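Local coordinates for protein prephenate dehydratase:Amino acid-binding ACT (Brucella abortus, PDB 6VH5) that binds phenylalanine in its ACT domain and probably catalyses the decarboxylating dehydration of prephenate to 3-phenylpyruvate in phenylalanine biosynthesis, at residues Gly31-Ala35 and Asn36-Ala40; Asn61-Thr65 and Gly66-Leu70; Arg82-Ile86 and His87-Pro91; Val123-His126 and Ile127-Gly131; Ala228-Tyr231 and Lys232-Gly236. All coordinates share one frame; numbering follows the deposited sequence.

Interaction 1: residues Gly31-Ala35 and Asn36-Ala40; sequences GEAGA and NSDTA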
loop_
_atom_site.group_PDB
_atom_site.type_symbol
_atom_site.label_atom_id
_atom_site.label_comp_id
_atom_site.label_asym_id
_atom_site.label_seq_id
_atom_site.Cartn_x
_atom_site.Cartn_y
_atom_site.Cartn_z
ATOM N N GLY A 31 -0.350 -14.045 -7.032
ATOM C CA GLY A 31 -1.163 -14.888 -6.186
ATOM C C GLY A 31 -1.232 -16.317 -6.701
ATOM O O GLY A 31 -0.466 -16.737 -7.578
ATOM N N GLU A 32 -2.139 -17.088 -6.113
ATOM C CA GLU A 32 -2.414 -18.455 -6.523
ATOM C C GLU A 32 -3.596 -18.463 -7.481
ATOM O O GLU A 32 -4.414 -17.539 -7.503
ATOM C CB GLU A 32 -2.740 -19.323 -5.312
ATOM C CG GLU A 32 -1.731 -19.242 -4.201
ATOM C CD GLU A 32 -1.944 -20.319 -3.167
ATOM O OE1 GLU A 32 -2.686 -21.284 -3.462
ATOM O OE2 GLU A 32 -1.385 -20.191 -2.057
ATOM N N ALA A 33 -3.711 -19.548 -8.238
ATOM C CA ALA A 33 -4.867 -19.729 -9.107
ATOM C C ALA A 33 -6.169 -19.604 -8.309
ATOM O O ALA A 33 -6.270 -20.066 -7.170
ATOM C CB ALA A 33 -4.792 -21.104 -9.786
ATOM N N GLY A 34 -7.158 -18.940 -8.899
ATOM C CA GLY A 34 -8.418 -18.729 -8.219
ATOM C C GLY A 34 -8.520 -17.423 -7.465
ATOM O O GLY A 34 -9.568 -17.151 -6.874
ATOM N N ALA A 35 -7.463 -16.615 -7.460
ATOM C CA ALA A 35 -7.459 -15.357 -6.734
ATOM C C ALA A 35 -8.328 -14.319 -7.443
ATOM O O ALA A 35 -8.864 -14.546 -8.531
ATOM C CB ALA A 35 -6.031 -14.832 -6.590
ATOM N N ASN A 36 -8.488 -13.168 -6.785
ATOM C CA ASN A 36 -9.184 -12.053 -7.415
ATOM C C ASN A 36 -8.397 -11.514 -8.612
ATOM O O ASN A 36 -8.994 -11.087 -9.610
ATOM C CB ASN A 36 -9.452 -10.944 -6.389
ATOM C CG ASN A 36 -10.570 -11.295 -5.416
ATOM O OD1 ASN A 36 -11.625 -11.797 -5.812
ATOM N ND2 ASN A 36 -10.353 -11.005 -4.137
ATOM N N SER A 37 -7.059 -11.502 -8.522
ATOM C CA SER A 37 -6.236 -11.093 -9.667
ATOM C C SER A 37 -6.472 -12.000 -10.869
ATOM O O SER A 37 -6.558 -11.526 -12.008
ATOM C CB SER A 37 -4.752 -11.107 -9.297
ATOM O OG SER A 37 -4.408 -10.036 -8.438
ATOM N N ASP A 38 -6.574 -13.309 -10.624
ATOM C CA ASP A 38 -6.919 -14.266 -11.673
ATOM C C ASP A 38 -8.304 -13.976 -12.244
ATOM O O ASP A 38 -8.510 -14.044 -13.462
ATOM C CB ASP A 38 -6.831 -15.686 -11.094
ATOM C CG ASP A 38 -7.009 -16.790 -12.134
ATOM O OD1 ASP A 38 -7.148 -16.513 -13.342
ATOM O OD2 ASP A 38 -7.032 -17.964 -11.719
ATOM N N THR A 39 -9.266 -13.640 -11.379
ATOM C CA THR A 39 -10.604 -13.289 -11.849
ATOM C C THR A 39 -10.558 -12.104 -12.809
ATOM O O THR A 39 -11.203 -12.121 -13.865
ATOM C CB THR A 39 -11.501 -12.961 -10.652
ATOM O OG1 THR A 39 -11.529 -14.078 -9.754
ATOM C CG2 THR A 39 -12.929 -12.611 -11.097
ATOM N N ALA A 40 -9.771 -11.083 -12.479
ATOM C CA ALA A 40 -9.649 -9.938 -13.375
ATOM C C ALA A 40 -9.064 -10.350 -14.728
ATOM O O ALA A 40 -9.588 -9.962 -15.781
ATOM C CB ALA A 40 -8.806 -8.848 -12.713
#

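Interaction 2: residues Asn61-Thr65 and Gly66-Leu70; sequences NAVET and GAADL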
loop_
_atom_site.group_PDB
_atom_site.type_symbol
_atom_site.label_atom_id
_atom_site.label_comp_id
_atom_site.label_asym_id
_atom_site.label_seq_id
_atom_site.Cartn_x
_atom_site.Cartn_y
_atom_site.Cartn_z
ATOM N N ASN A 61 8.479 -9.101 -13.612
ATOM C CA ASN A 61 9.596 -9.751 -14.282
ATOM C C ASN A 61 9.121 -10.699 -15.376
ATOM O O ASN A 61 9.812 -10.875 -16.386
ATOM C CB ASN A 61 10.448 -10.484 -13.250
ATOM C CG ASN A 61 11.711 -11.056 -13.847
ATOM O OD1 ASN A 61 12.620 -10.312 -14.213
ATOM N ND2 ASN A 61 11.786 -12.381 -13.936
ATOM N N ALA A 62 7.955 -11.320 -15.186
ATOM C CA ALA A 62 7.381 -12.192 -16.209
ATOM C C ALA A 62 7.182 -11.458 -17.528
ATOM O O ALA A 62 7.275 -12.068 -18.602
ATOM C CB ALA A 62 6.043 -12.751 -15.718
ATOM N N VAL A 63 6.864 -10.161 -17.456
ATOM C CA VAL A 63 6.677 -9.334 -18.637
ATOM C C VAL A 63 8.022 -8.885 -19.187
ATOM O O VAL A 63 8.218 -8.816 -20.408
ATOM C CB VAL A 63 5.776 -8.138 -18.274
ATOM C CG1 VAL A 63 5.724 -7.109 -19.408
ATOM C CG2 VAL A 63 4.381 -8.628 -17.914
ATOM N N GLU A 64 8.971 -8.602 -18.288
ATOM C CA GLU A 64 10.292 -8.150 -18.701
ATOM C C GLU A 64 11.036 -9.234 -19.471
ATOM O O GLU A 64 11.702 -8.941 -20.470
ATOM C CB GLU A 64 11.096 -7.720 -17.474
ATOM C CG GLU A 64 12.491 -7.223 -17.814
ATOM C CD GLU A 64 12.462 -5.914 -18.567
ATOM O OE1 GLU A 64 11.629 -5.047 -18.209
ATOM O OE2 GLU A 64 13.262 -5.753 -19.514
ATOM N N THR A 65 10.921 -10.487 -19.030
ATOM C CA THR A 65 11.599 -11.611 -19.662
ATOM C C THR A 65 10.826 -12.193 -20.834
ATOM O O THR A 65 11.354 -13.064 -21.526
ATOM C CB THR A 65 11.859 -12.733 -18.642
ATOM O OG1 THR A 65 10.611 -13.245 -18.155
ATOM C CG2 THR A 65 12.705 -12.234 -17.474
ATOM N N GLY A 66 9.581 -11.786 -21.054
ATOM C CA GLY A 66 8.824 -12.371 -22.132
ATOM C C GLY A 66 8.046 -13.607 -21.748
ATOM O O GLY A 66 7.418 -14.220 -22.620
ATOM N N ALA A 67 8.074 -13.998 -20.472
ATOM C CA ALA A 67 7.215 -15.089 -20.026
ATOM C C ALA A 67 5.748 -14.742 -20.216
ATOM O O ALA A 67 4.931 -15.621 -20.512
ATOM C CB ALA A 67 7.472 -15.398 -18.551
ATOM N N ALA A 68 5.394 -13.473 -20.059
ATOM C CA ALA A 68 4.011 -13.054 -20.196
ATOM C C ALA A 68 3.935 -11.820 -21.077
ATOM O O ALA A 68 4.802 -10.946 -21.011
ATOM C CB ALA A 68 3.381 -12.782 -18.824
ATOM N N ASP A 69 2.872 -11.749 -21.881
ATOM C CA ASP A 69 2.649 -10.576 -22.717
ATOM C C ASP A 69 2.171 -9.381 -21.900
ATOM O O ASP A 69 2.535 -8.243 -22.213
ATOM C CB ASP A 69 1.623 -10.905 -23.799
ATOM C CG ASP A 69 2.038 -12.078 -24.657
ATOM O OD1 ASP A 69 3.240 -12.421 -24.662
ATOM O OD2 ASP A 69 1.152 -12.667 -25.310
ATOM N N LEU A 70 1.399 -9.620 -20.838
ATOM C CA LEU A 70 0.811 -8.560 -20.032
ATOM C C LEU A 70 0.853 -8.962 -18.565
ATOM O O LEU A 70 0.968 -10.146 -18.225
ATOM C CB LEU A 70 -0.651 -8.275 -20.417
ATOM C CG LEU A 70 -1.053 -7.929 -21.848
ATOM C CD1 LEU A 70 -2.582 -7.948 -21.980
ATOM C CD2 LEU A 70 -0.485 -6.576 -22.242
#

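Interaction 3: residues Arg82-Ile86 and His87-Pro91; sequences RVADI and HYLLP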
loop_
_atom_site.group_PDB
_atom_site.type_symbol
_atom_site.label_atom_id
_atom_site.label_comp_id
_atom_site.label_asym_id
_atom_site.label_seq_id
_atom_site.Cartn_x
_atom_site.Cartn_y
_atom_site.Cartn_z
ATOM N N ARG A 82 -4.268 -5.249 0.108
ATOM C CA ARG A 82 -2.902 -5.250 -0.398
ATOM C C ARG A 82 -2.881 -4.847 -1.867
ATOM O O ARG A 82 -3.621 -5.408 -2.684
ATOM C CB ARG A 82 -2.264 -6.631 -0.215
ATOM N N VAL A 83 -2.063 -3.845 -2.192
ATOM C CA VAL A 83 -1.863 -3.398 -3.568
ATOM C C VAL A 83 -0.376 -3.162 -3.795
ATOM O O VAL A 83 0.393 -2.940 -2.856
ATOM C CB VAL A 83 -2.665 -2.117 -3.888
ATOM C CG1 VAL A 83 -4.162 -2.414 -3.904
ATOM C CG2 VAL A 83 -2.346 -1.032 -2.870
ATOM N N ALA A 84 0.033 -3.244 -5.062
ATOM C CA ALA A 84 1.424 -2.984 -5.420
ATOM C C ALA A 84 1.678 -1.484 -5.466
ATOM O O ALA A 84 0.826 -0.709 -5.900
ATOM C CB ALA A 84 1.770 -3.605 -6.775
ATOM N N ASP A 85 2.878 -1.082 -5.048
ATOM C CA ASP A 85 3.300 0.316 -5.091
ATOM C C ASP A 85 3.676 0.661 -6.530
ATOM O O ASP A 85 4.840 0.635 -6.935
ATOM C CB ASP A 85 4.456 0.550 -4.129
ATOM C CG ASP A 85 4.790 2.018 -3.963
ATOM O OD1 ASP A 85 4.297 2.837 -4.764
ATOM O OD2 ASP A 85 5.546 2.356 -3.028
ATOM N N ILE A 86 2.651 0.989 -7.318
ATOM C CA ILE A 86 2.850 1.298 -8.731
ATOM C C ILE A 86 3.745 2.524 -8.905
ATOM O O ILE A 86 4.477 2.633 -9.898
ATOM C CB ILE A 86 1.482 1.480 -9.423
ATOM C CG1 ILE A 86 1.647 1.559 -10.945
ATOM C CG2 ILE A 86 0.739 2.702 -8.861
ATOM C CD1 ILE A 86 1.943 0.232 -11.603
ATOM N N HIS A 87 3.709 3.458 -7.948
ATOM C CA HIS A 87 4.527 4.661 -8.042
ATOM C C HIS A 87 6.015 4.338 -7.975
ATOM O O HIS A 87 6.828 5.047 -8.577
ATOM C CB HIS A 87 4.137 5.635 -6.929
ATOM C CG HIS A 87 4.582 7.048 -7.162
ATOM N ND1 HIS A 87 4.065 8.114 -6.454
ATOM C CD2 HIS A 87 5.500 7.570 -8.012
ATOM C CE1 HIS A 87 4.640 9.232 -6.863
ATOM N NE2 HIS A 87 5.515 8.930 -7.805
ATOM N N TYR A 88 6.398 3.285 -7.259
ATOM C CA TYR A 88 7.810 2.928 -7.211
ATOM C C TYR A 88 8.225 2.014 -8.361
ATOM O O TYR A 88 9.278 2.232 -8.974
ATOM C CB TYR A 88 8.148 2.254 -5.881
ATOM C CG TYR A 88 9.576 1.768 -5.815
ATOM C CD1 TYR A 88 10.609 2.652 -5.525
ATOM C CD2 TYR A 88 9.901 0.430 -6.059
ATOM C CE1 TYR A 88 11.922 2.226 -5.465
ATOM C CE2 TYR A 88 11.217 -0.007 -6.001
ATOM C CZ TYR A 88 12.222 0.898 -5.704
ATOM O OH TYR A 88 13.532 0.484 -5.643
ATOM N N LEU A 89 7.403 1.005 -8.680
ATOM C CA LEU A 89 7.827 -0.066 -9.584
ATOM C C LEU A 89 7.758 0.357 -11.046
ATOM O O LEU A 89 8.681 0.077 -11.821
ATOM C CB LEU A 89 6.949 -1.301 -9.383
ATOM C CG LEU A 89 6.928 -1.962 -8.011
ATOM C CD1 LEU A 89 5.739 -2.911 -7.916
ATOM C CD2 LEU A 89 8.226 -2.696 -7.753
ATOM N N LEU A 90 6.676 1.019 -11.439
ATOM C CA LEU A 90 6.443 1.325 -12.842
ATOM C C LEU A 90 7.463 2.323 -13.402
ATOM O O LEU A 90 7.922 2.135 -14.537
ATOM C CB LEU A 90 5.016 1.831 -13.029
ATOM C CG LEU A 90 4.566 1.961 -14.481
ATOM C CD1 LEU A 90 4.806 0.673 -15.259
ATOM C CD2 LEU A 90 3.108 2.358 -14.533
ATOM N N PRO A 91 7.831 3.397 -12.683
ATOM C CA PRO A 91 8.902 4.269 -13.203
ATOM C C PRO A 91 10.244 3.572 -13.367
ATOM O O PRO A 91 11.011 3.952 -14.259
ATOM C CB PRO A 91 8.974 5.389 -12.156
ATOM C CG PRO A 91 7.594 5.477 -11.627
ATOM C CD PRO A 91 7.171 4.018 -11.516
#

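Interaction 4: residues Val123-His126 and Ile127-Gly131; sequences VHSH and IHALG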
loop_
_atom_site.group_PDB
_atom_site.type_symbol
_atom_site.label_atom_id
_atom_site.label_comp_id
_atom_site.label_asym_id
_atom_site.label_seq_id
_atom_site.Cartn_x
_atom_site.Cartn_y
_atom_site.Cartn_z
ATOM N N VAL A 123 -13.218 -21.838 9.842
ATOM C CA VAL A 123 -13.245 -21.085 8.602
ATOM C C VAL A 123 -11.825 -20.615 8.331
ATOM O O VAL A 123 -11.196 -19.996 9.197
ATOM C CB VAL A 123 -14.229 -19.905 8.689
ATOM C CG1 VAL A 123 -14.192 -19.102 7.412
ATOM C CG2 VAL A 123 -15.636 -20.414 8.972
ATOM N N HIS A 124 -11.313 -20.935 7.148
ATOM C CA HIS A 124 -9.926 -20.671 6.783
ATOM C C HIS A 124 -9.853 -19.610 5.695
ATOM O O HIS A 124 -10.559 -19.702 4.685
ATOM C CB HIS A 124 -9.243 -21.950 6.308
ATOM C CG HIS A 124 -9.207 -23.019 7.346
ATOM N ND1 HIS A 124 -8.042 -23.408 7.969
ATOM C CD2 HIS A 124 -10.195 -23.769 7.887
ATOM C CE1 HIS A 124 -8.313 -24.361 8.842
ATOM N NE2 HIS A 124 -9.612 -24.596 8.815
ATOM N N SER A 125 -8.978 -18.631 5.884
ATOM C CA SER A 125 -8.818 -17.556 4.908
ATOM C C SER A 125 -7.597 -16.731 5.294
ATOM O O SER A 125 -6.972 -16.956 6.336
ATOM C CB SER A 125 -10.079 -16.682 4.853
ATOM O OG SER A 125 -10.183 -16.007 3.619
ATOM N N HIS A 126 -7.279 -15.747 4.451
ATOM C CA HIS A 126 -6.230 -14.789 4.769
ATOM C C HIS A 126 -6.684 -13.918 5.934
ATOM O O HIS A 126 -7.853 -13.530 6.014
ATOM C CB HIS A 126 -5.925 -13.926 3.544
ATOM C CG HIS A 126 -4.812 -12.949 3.752
ATOM N ND1 HIS A 126 -5.017 -11.703 4.306
ATOM C CD2 HIS A 126 -3.487 -13.028 3.482
ATOM C CE1 HIS A 126 -3.865 -11.058 4.372
ATOM N NE2 HIS A 126 -2.921 -11.840 3.878
ATOM N N ILE A 127 -5.747 -13.591 6.832
ATOM C CA ILE A 127 -6.108 -12.921 8.081
ATOM C C ILE A 127 -6.875 -11.629 7.822
ATOM O O ILE A 127 -7.780 -11.274 8.585
ATOM C CB ILE A 127 -4.847 -12.677 8.938
ATOM C CG1 ILE A 127 -5.216 -12.005 10.264
ATOM C CG2 ILE A 127 -3.813 -11.855 8.166
ATOM C CD1 ILE A 127 -4.110 -12.046 11.306
ATOM N N HIS A 128 -6.559 -10.930 6.732
ATOM C CA HIS A 128 -7.292 -9.718 6.378
ATOM C C HIS A 128 -8.696 -10.055 5.888
ATOM O O HIS A 128 -9.629 -9.272 6.102
ATOM C CB HIS A 128 -6.502 -8.926 5.327
ATOM C CG HIS A 128 -7.084 -7.586 4.994
ATOM N ND1 HIS A 128 -6.953 -6.489 5.821
ATOM C CD2 HIS A 128 -7.782 -7.161 3.914
ATOM C CE1 HIS A 128 -7.554 -5.448 5.272
ATOM N NE2 HIS A 128 -8.065 -5.828 4.114
ATOM N N ALA A 129 -8.855 -11.192 5.202
ATOM C CA ALA A 129 -10.180 -11.650 4.784
ATOM C C ALA A 129 -11.041 -12.048 5.986
ATOM O O ALA A 129 -12.228 -11.702 6.058
ATOM C CB ALA A 129 -10.044 -12.820 3.814
ATOM N N LEU A 130 -10.462 -12.785 6.936
ATOM C CA LEU A 130 -11.184 -13.119 8.159
ATOM C C LEU A 130 -11.688 -11.858 8.841
ATOM O O LEU A 130 -12.796 -11.836 9.388
ATOM C CB LEU A 130 -10.293 -13.929 9.105
ATOM C CG LEU A 130 -9.846 -15.301 8.594
ATOM C CD1 LEU A 130 -8.885 -15.938 9.575
ATOM C CD2 LEU A 130 -11.045 -16.209 8.366
ATOM N N GLY A 131 -10.874 -10.798 8.821
ATOM C CA GLY A 131 -11.246 -9.524 9.408
ATOM C C GLY A 131 -12.351 -8.799 8.670
ATOM O O GLY A 131 -12.906 -7.833 9.205
#

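Interaction 5: residues Ala228-Tyr231 and Lys232-Gly236; sequences AALY and KALGG. With PHE (phenylalanine), chain J; EDO (1,2-ethanediol), chain F.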
loop_
_atom_site.group_PDB
_atom_site.type_symbol
_atom_site.label_atom_id
_atom_site.label_comp_id
_atom_site.label_asym_id
_atom_site.label_seq_id
_atom_site.Cartn_x
_atom_site.Cartn_y
_atom_site.Cartn_z
ATOM N N ALA A 228 3.475 26.491 -3.116
ATOM C CA ALA A 228 2.823 26.749 -4.402
ATOM C C ALA A 228 3.416 25.947 -5.566
ATOM O O ALA A 228 3.001 26.164 -6.715
ATOM C CB ALA A 228 2.818 28.246 -4.770
ATOM N N ALA A 229 4.380 25.046 -5.324
ATOM C CA ALA A 229 5.010 24.332 -6.435
ATOM C C ALA A 229 4.046 23.353 -7.106
ATOM O O ALA A 229 4.012 23.262 -8.338
ATOM C CB ALA A 229 6.268 23.612 -5.953
ATOM N N LEU A 230 3.255 22.609 -6.326
ATOM C CA LEU A 230 2.237 21.753 -6.935
ATOM C C LEU A 230 1.146 22.593 -7.601
ATOM O O LEU A 230 0.671 22.254 -8.696
ATOM C CB LEU A 230 1.621 20.823 -5.876
ATOM C CG LEU A 230 0.429 19.963 -6.322
ATOM C CD1 LEU A 230 0.860 19.060 -7.502
ATOM C CD2 LEU A 230 -0.097 19.099 -5.175
ATOM N N TYR A 231 0.743 23.693 -6.942
ATOM C CA TYR A 231 -0.257 24.617 -7.484
ATOM C C TYR A 231 0.080 25.064 -8.904
ATOM O O TYR A 231 -0.788 25.067 -9.785
ATOM C CB TYR A 231 -0.379 25.833 -6.566
ATOM C CG TYR A 231 -1.531 26.757 -6.875
ATOM C CD1 TYR A 231 -2.838 26.403 -6.559
ATOM C CD2 TYR A 231 -1.312 28.006 -7.434
ATOM C CE1 TYR A 231 -3.903 27.266 -6.820
ATOM C CE2 TYR A 231 -2.368 28.879 -7.697
ATOM C CZ TYR A 231 -3.657 28.499 -7.387
ATOM O OH TYR A 231 -4.699 29.355 -7.652
ATOM N N LYS A 232 1.333 25.470 -9.135
ATOM C CA LYS A 232 1.761 25.839 -10.483
ATOM C C LYS A 232 1.576 24.690 -11.469
ATOM O O LYS A 232 1.143 24.904 -12.608
ATOM C CB LYS A 232 3.218 26.291 -10.465
ATOM C CG LYS A 232 3.483 27.507 -9.577
ATOM C CD LYS A 232 2.809 28.791 -10.109
ATOM C CE LYS A 232 3.219 30.013 -9.287
ATOM N NZ LYS A 232 2.285 31.207 -9.459
ATOM N N ALA A 233 1.925 23.467 -11.058
ATOM C CA ALA A 233 1.876 22.339 -11.985
ATOM C C ALA A 233 0.444 21.979 -12.370
ATOM O O ALA A 233 0.195 21.570 -13.512
ATOM C CB ALA A 233 2.606 21.139 -11.375
ATOM N N LEU A 234 -0.507 22.153 -11.450
ATOM C CA LEU A 234 -1.913 21.883 -11.723
ATOM C C LEU A 234 -2.606 23.031 -12.462
ATOM O O LEU A 234 -3.722 22.844 -12.960
ATOM C CB LEU A 234 -2.648 21.615 -10.405
ATOM C CG LEU A 234 -2.180 20.427 -9.579
ATOM C CD1 LEU A 234 -3.013 20.267 -8.335
ATOM C CD2 LEU A 234 -2.324 19.206 -10.434
ATOM N N GLY A 235 -1.975 24.205 -12.533
ATOM C CA GLY A 235 -2.637 25.371 -13.103
ATOM C C GLY A 235 -3.189 25.132 -14.492
ATOM O O GLY A 235 -4.274 25.621 -14.839
ATOM N N GLY A 236 -2.449 24.389 -15.311
ATOM C CA GLY A 236 -2.860 24.191 -16.690
ATOM C C GLY A 236 -4.074 23.293 -16.805
ATOM O O GLY A 236 -4.941 23.510 -17.658
HETATM N N PHE J . 5.703 21.109 -1.230
HETATM C CA PHE J . 5.244 21.553 -2.541
HETATM C C PHE J . 4.057 22.513 -2.452
HETATM O O PHE J . 3.458 22.843 -3.481
HETATM C CB PHE J . 4.870 20.359 -3.416
HETATM C CG PHE J . 4.041 19.311 -2.705
HETATM C CD1 PHE J . 4.631 18.146 -2.237
HETATM C CD2 PHE J . 2.680 19.478 -2.532
HETATM C CE1 PHE J . 3.875 17.173 -1.583
HETATM C CE2 PHE J . 1.921 18.518 -1.884
HETATM C CZ PHE J . 2.522 17.357 -1.410
HETATM O OXT PHE J . 3.675 22.969 -1.369
HETATM C C1 EDO F . -0.090 23.781 -3.137
HETATM O O1 EDO F . 1.086 24.001 -3.935
HETATM C C2 EDO F . 0.022 24.394 -1.737
HETATM O O2 EDO F . 1.230 25.149 -1.548
#

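Interaction 1: residues Gly31-Ala35 and Asn36-Ala40
The backbone turns from loop into helix at Ala35, the N-cap, whose carbonyl takes the first helical bond from Thr39 N (O to N 3.0 Å). Just ahead, a type II beta turn runs from Glu32 to Ala35, closed by Ala35 N on Glu32 O at 3.2 Å; Gly34 occupies its third position with positive phi, a conformation in which a CB would be pressed against the preceding carbonyl oxygen. Asp38, in the first turn of the helix, reaches back to this turn. Its CG lies anti to the backbone N (chi1 -173°), which carries the carboxylate alongside Gly34, and OD2 accepts from Gly34 N at 3.0 Å through its anti lone pair. The bond is nearly straight, 172° at the hydrogen. The other oxygen, OD1, forms a salt bridge with Arg42 one turn further along, so one carboxylate ties the beta turn, the helix start and a helical arginine together.

This is the first strand-to-helix connection of the prephenate dehydratase domain, which has the fold of type II periplasmic binding proteins: the loop leaves strand 26-30 and enters helix 36-44. Thr39 adds a second grip on the N-cap, its OG1 donating to Ala35 O at 3.0 Å. Hydroxyl and amide approach that oxygen from opposite faces of the carbonyl plane. The side chain of Asn36 sits about 6 Å from that of Thr194, a residue predicted to be essential for dehydratase activity, while Glu32 is salt-bridged to Arg155.

Interaction 2: residues Asn61-Thr65 and Gly66-Leu70
Val63 and Ala68 meet where helix 56-64 gives way to the chain leading into strand 70-77, a helix terminus turned by a glycine, Gly66, with positive phi. The Schellman motif would need a bond from Ala67 N to Ala62 O; those atoms are 2.8 Å apart but badly aligned, so the criterion fails. Ala68 N takes the oxygen instead, also at 2.8 Å, standing well above the carbonyl plane (49°). Gly66 N adds a weak bond to Val63 O.

Val63 shows how the returning chain lies against the helix. Its CB is 4.0 Å from Ala68 O. From there CG1 goes anti to the backbone N (chi1 171°) and approaches the chain only loosely, near Asp69 O. CG2, anti to the carbonyl carbon, is the branch that makes the contact: it rests on the backbone of Leu70, 3.6 Å from Leu70 C. Alongside, Ala62 CB touches two methyls, Ala67 CB and Ala68 CB, each 4.1 Å away. Ala62, Val63 and Ala68 also lean on Ser28 of strand 26-30, so the helix end is packed on the sheet, and Asp69 fastens the connection by accepting from Thr24 N and Asn25 N.

Val63 CA points its hydrogen almost straight at a backbone oxygen, a CA-H...O contact of 3.4 Å to Ala68 O with 170° at the hydrogen.

Interaction 3: residues Arg82-Ile86 and His87-Pro91
Asp85 and Tyr88 set two flat groups against each other, the carboxylate and phenol planes 50° apart and the side chains crossing at about a right angle. Onto the carboxylate comes a backbone group: Tyr88 N stands above its plane, 71° out of it, and bonds to Asp85 OD1 at 3.3 Å, while OD2 comes within 3.9 Å of Tyr88 CB. This is an N-cap: Asp85 precedes helix 86-92, and with CG anti to its N (chi1 -171°) the side chain folds over the first turn. The imidazole of His87 leads away from the turn and meets the rings of Tyr250 and Tyr262, both on strands of the ACT sheet, so the helix bridges the two domains. Ala80 of the second subunit packs on both Asp85 and Tyr88.

Asp85 also centres an inverse gamma turn, and its carbonyl oxygen is shared by two amides. Leu89 N comes nearly head-on at 3.1 Å from Asp85 O, whereas Tyr88 N reaches it from above the carbonyl plane. Leu89 CD1 swings back to Ala84 CB at 4.2 Å. One turn on, Ile86 and Leu90 lie side by side, pointing the same way, with Ile86 CD1 3.7 Å from Leu90 CB. The helix kinks at Pro91, which has no amide hydrogen: Ile86 O binds Leu90 N at 3.1 Å and has Pro91 CD against it at 3.4 Å.

Interaction 4: residues Val123-His126 and Ile127-Gly131
His126 and His128 cross obliquely at the start of helix 127-130, and the imidazole of His126 is framed by the residues that follow it. A chi1 of -177° sets the His126 ring opposite its own amide, within reach of the amide of His128. Ile127 CG2 lies over one face, 4.2 Å from the ring centroid of His126, a CH-pi contact. His128 CB sits at the ring edge, in plane, while the amide of the same residue is tilted 34° from that plane, His128 N donating to His126 ND1 at 3.0 Å. Side chain and backbone of His126 thus both cap the helix, for Leu130 N bonds His126 O at 2.9 Å.

Across the turn, Leu130 reaches back over the strand, its CD2 3.7 Å from Ser125 CB and touching Val123 CG1. Ser125 OG lies 3.2 Å from the methyl Ala129 CB and is itself hydrogen-bonded to Leu168 O on the adjacent strand. Thr55 and Glu57 of the second subunit pack on Ile127 and His128. A histidine side-chain N-cap thus opens the short helix that follows parallel strand 122-125, a strand-to-helix turn in the second sheet of a periplasmic-binding-protein-like domain.

Interaction 5: residues Ala228-Tyr231 and Lys232-Gly236
The phenylalanine pocket of the ACT domain is built partly from the first turn of helix 229-240, where Ala228 O pairs with Lys232 N and Leu230 O with Leu234 N, each at 3.0 Å. Amides at a helix start have no helical carbonyl to pair with, and one of them, Leu230 N, donates to the carboxylate oxygen O of the bound phenylalanine at 2.9 Å. The bond is almost linear (175° at the hydrogen), and the N-terminal end of the helix would probably stabilise the negative charge further. Leu230 serves the ligand twice, because its CB and CD2 also lie against the aromatic ring, CD2 3.9 Å from phenylalanine CD2.

In the ACT fold, βαββαβ, this is the first helix, following strand 215-224, and the site straddles two subunits: Asn225 supplies OD1 to the ligand, while the second subunit contributes Met244 O and Asn243 OD1. An ethanediol, probably from the crystallisation liquor, bridges the same helix start, O2 taking Ala228 N and O1 taking Tyr231 N, both at 3.0 Å. Leu230 and Leu234, one turn apart, are in contact through Leu230 CD1 and Leu234 CG (3.9 Å). That leucine pair faces the partner subunit, where Leu247 packs on Leu230 and Leu230 of the second subunit on Leu234. Beside it, Tyr231 stacks on its counterpart, Tyr231 of the second subunit. Lys232 CG, anti to its carbonyl carbon (chi1 -60°), rests 3.2 Å from Ala228 O.

How the interactions relate
Interactions 1 to 4 follow one another along the prephenate dehydratase region, and interaction 5 comes last, in the ACT domain. Interactions 1, 2 and 3 sit round one mixed sheet, at connections of strands 26-30 and 70-77, with centres about 17 to 18 Å apart. Interaction 4 belongs to the other mixed sheet; its centre is about 16 Å from that of interaction 1 but about 31 Å from that of interaction 2. Interactions 1 and 4 both approach Thr194. Interaction 5 lies about 40 Å from interaction 1 between centres, so the phenylalanine site is remote from the neighbourhood of Thr194, predicted to be essential for activity. Interaction 3, about 24 Å from interaction 5 between centres, touches the ACT sheet, and interactions 3, 4 and 5 all contact the second subunit.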